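Local coordinates for protein Rho guanine nucleotide exchange factor 3 (Mus musculus, PDB 2Z0Q) that acts through its DH-PH region as a guanine nucleotide exchange factor that switches on the GTPases RhoA and RhoB, at residues 288-293 against 306-310. Sequence-based numbering, arbitrary orientation.
Sequences DGEVRL and RVKNF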
loop_
_atom_site.group_PDB
_atom_site.type_symbol
_atom_site.label_atom_id
_atom_site.label_comp_id
_atom_site.label_asym_id
_atom_site.label_seq_id
_atom_site.Cartn_x
_atom_site.Cartn_y
_atom_site.Cartn_z
ATOM N N ASP A 288 15.223 -11.039 21.228
ATOM C CA ASP A 288 15.018 -9.815 21.947
ATOM C C ASP A 288 15.990 -9.752 23.118
ATOM O O ASP A 288 16.180 -10.733 23.835
ATOM C CB ASP A 288 13.573 -9.708 22.458
ATOM C CG ASP A 288 12.573 -9.630 21.333
ATOM O OD1 ASP A 288 12.972 -9.317 20.196
ATOM O OD2 ASP A 288 11.374 -9.865 21.597
ATOM N N GLY A 289 16.612 -8.594 23.264
ATOM C CA GLY A 289 17.585 -8.355 24.298
ATOM C C GLY A 289 18.997 -8.677 23.822
ATOM O O GLY A 289 19.946 -8.368 24.529
ATOM N N GLU A 290 19.144 -9.314 22.661
ATOM C CA GLU A 290 20.485 -9.663 22.138
ATOM C C GLU A 290 21.242 -8.440 21.573
ATOM O O GLU A 290 22.493 -8.352 21.628
ATOM C CB GLU A 290 20.352 -10.738 21.066
ATOM C CG GLU A 290 21.673 -11.422 20.669
ATOM C CD GLU A 290 21.506 -12.542 19.637
ATOM O OE1 GLU A 290 20.381 -13.104 19.519
ATOM O OE2 GLU A 290 22.533 -12.878 18.954
ATOM N N VAL A 291 20.494 -7.497 21.014
ATOM C CA VAL A 291 21.120 -6.300 20.474
ATOM C C VAL A 291 21.854 -5.518 21.599
ATOM O O VAL A 291 21.501 -5.618 22.786
ATOM C CB VAL A 291 20.061 -5.362 19.822
ATOM C CG1 VAL A 291 19.187 -4.721 20.888
ATOM C CG2 VAL A 291 20.769 -4.277 19.005
ATOM N N ARG A 292 22.879 -4.747 21.229
ATOM C CA ARG A 292 23.582 -3.890 22.184
ATOM C C ARG A 292 23.354 -2.496 21.615
ATOM O O ARG A 292 23.572 -2.267 20.419
ATOM C CB ARG A 292 25.083 -4.192 22.209
ATOM C CG ARG A 292 25.371 -5.640 22.620
ATOM C CD ARG A 292 24.845 -5.795 23.999
ATOM N NE ARG A 292 25.114 -7.068 24.650
ATOM C CZ ARG A 292 24.178 -7.941 24.992
ATOM N NH1 ARG A 292 22.899 -7.695 24.723
ATOM N NH2 ARG A 292 24.515 -9.034 25.672
ATOM N N LEU A 293 22.905 -1.576 22.454
ATOM C CA LEU A 293 22.623 -0.226 22.008
ATOM C C LEU A 293 23.688 0.774 22.375
ATOM O O LEU A 293 24.364 0.624 23.382
ATOM C CB LEU A 293 21.301 0.263 22.586
ATOM C CG LEU A 293 20.082 -0.613 22.355
ATOM C CD1 LEU A 293 18.891 0.084 23.002
ATOM C CD2 LEU A 293 19.851 -0.830 20.854
ATOM N N ARG A 306 12.992 -0.917 23.532
ATOM C CA ARG A 306 14.238 -0.509 22.860
ATOM C C ARG A 306 15.113 -1.644 22.316
ATOM O O ARG A 306 15.891 -1.414 21.401
ATOM C CB ARG A 306 15.112 0.333 23.786
ATOM C CG ARG A 306 14.561 1.710 24.073
ATOM C CD ARG A 306 15.461 2.462 25.022
ATOM N NE ARG A 306 14.813 3.682 25.486
ATOM C CZ ARG A 306 14.557 4.735 24.711
ATOM N NH1 ARG A 306 14.910 4.710 23.428
ATOM N NH2 ARG A 306 13.930 5.806 25.208
ATOM N N VAL A 307 15.008 -2.847 22.888
ATOM C CA VAL A 307 15.849 -3.957 22.428
ATOM C C VAL A 307 15.101 -5.105 21.771
ATOM O O VAL A 307 15.647 -6.192 21.618
ATOM C CB VAL A 307 16.706 -4.513 23.578
ATOM C CG1 VAL A 307 17.581 -3.411 24.118
ATOM C CG2 VAL A 307 15.795 -5.053 24.712
ATOM N N LYS A 308 13.850 -4.892 21.361
ATOM C CA LYS A 308 13.142 -6.000 20.727
ATOM C C LYS A 308 12.983 -5.809 19.208
ATOM O O LYS A 308 13.178 -4.721 18.694
ATOM C CB LYS A 308 11.764 -6.199 21.375
ATOM C CG LYS A 308 10.714 -5.202 20.966
ATOM C CD LYS A 308 9.371 -5.493 21.678
ATOM C CE LYS A 308 9.570 -5.632 23.189
ATOM N NZ LYS A 308 8.284 -5.476 23.963
ATOM N N ASN A 309 12.664 -6.893 18.517
ATOM C CA ASN A 309 12.409 -6.889 17.080
ATOM C C ASN A 309 13.599 -6.460 16.205
ATOM O O ASN A 309 13.413 -5.784 15.223
ATOM C CB ASN A 309 11.199 -6.003 16.773
ATOM C CG ASN A 309 9.927 -6.535 17.441
ATOM O OD1 ASN A 309 9.020 -5.790 17.794
ATOM N ND2 ASN A 309 9.887 -7.831 17.627
ATOM N N PHE A 310 14.800 -6.920 16.546
ATOM C CA PHE A 310 15.998 -6.595 15.777
ATOM C C PHE A 310 16.481 -7.753 14.919
ATOM O O PHE A 310 16.189 -8.919 15.187
ATOM C CB PHE A 310 17.172 -6.245 16.719
ATOM C CG PHE A 310 17.280 -4.796 17.076
ATOM C CD1 PHE A 310 16.613 -4.275 18.196
ATOM C CD2 PHE A 310 18.090 -3.953 16.323
ATOM C CE1 PHE A 310 16.758 -2.933 18.551
ATOM C CE2 PHE A 310 18.243 -2.633 16.660
ATOM C CZ PHE A 310 17.576 -2.104 17.786
HETATM O O HOH W 1 15.281 -8.878 18.611
HETATM O O HOH W 2 9.252 -9.122 20.046
HETATM O O HOH W 3 17.676 -7.640 20.321
#
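Gly289 and Val307 join two irregular segments, 288-293 and 306-310, through a single direct backbone hydrogen bond, Gly289 N to Val307 O at 3.1 Å, with the nearest CA atoms those of Asp288 and Lys308. One water extends this link, accepting from Val291 N and lying within hydrogen-bonding distance of Val307 O. Beside it, the Asp288 carboxylate binds the opposing backbone: OD1 accepts from Asn309 N at 3.0 Å, the donor lying 43° out of the carboxylate plane but the bond nearly straight. Each carboxylate oxygen also meets a water: the one at OD1 accepts from Phe310 N, while the one at OD2 donates to OD2 and is weakly bonded to Asn309 ND2.

The apolar half centres on Val291. Its CG2, anti to the backbone N, stands over the centre of the Phe310 ring in a CH-pi contact, 3.8 Å from the centroid and 11° off the normal. The other branch, CG1, reaches Val307 CB at 3.7 Å and also touches the ring at CD1. Leu293 divides its tip: CD1 packs on Val307 CG1 at 3.9 Å and lies against the carbonyl O and CB of Arg306, the Leu293 and Arg306 side chains meeting at about a right angle, whereas CD2 approaches Phe310 CZ obliquely. With Phe310 cut back to an alanine, Val291 CG2 would probably lose the ring face it covers and Leu293 CD2 its aromatic partner.

In the PH domain, this contact draws together the two ends of the long connection between strands 282-285 and 310-315, an antiparallel pair, with helix 303-306 lying within that connection. Phe310 opens the second strand and also packs on Ser325 and Gln327 of neighbouring strand 322-327, while its carbonyl accepts a hydrogen bond from Lys334 of helix 331-345.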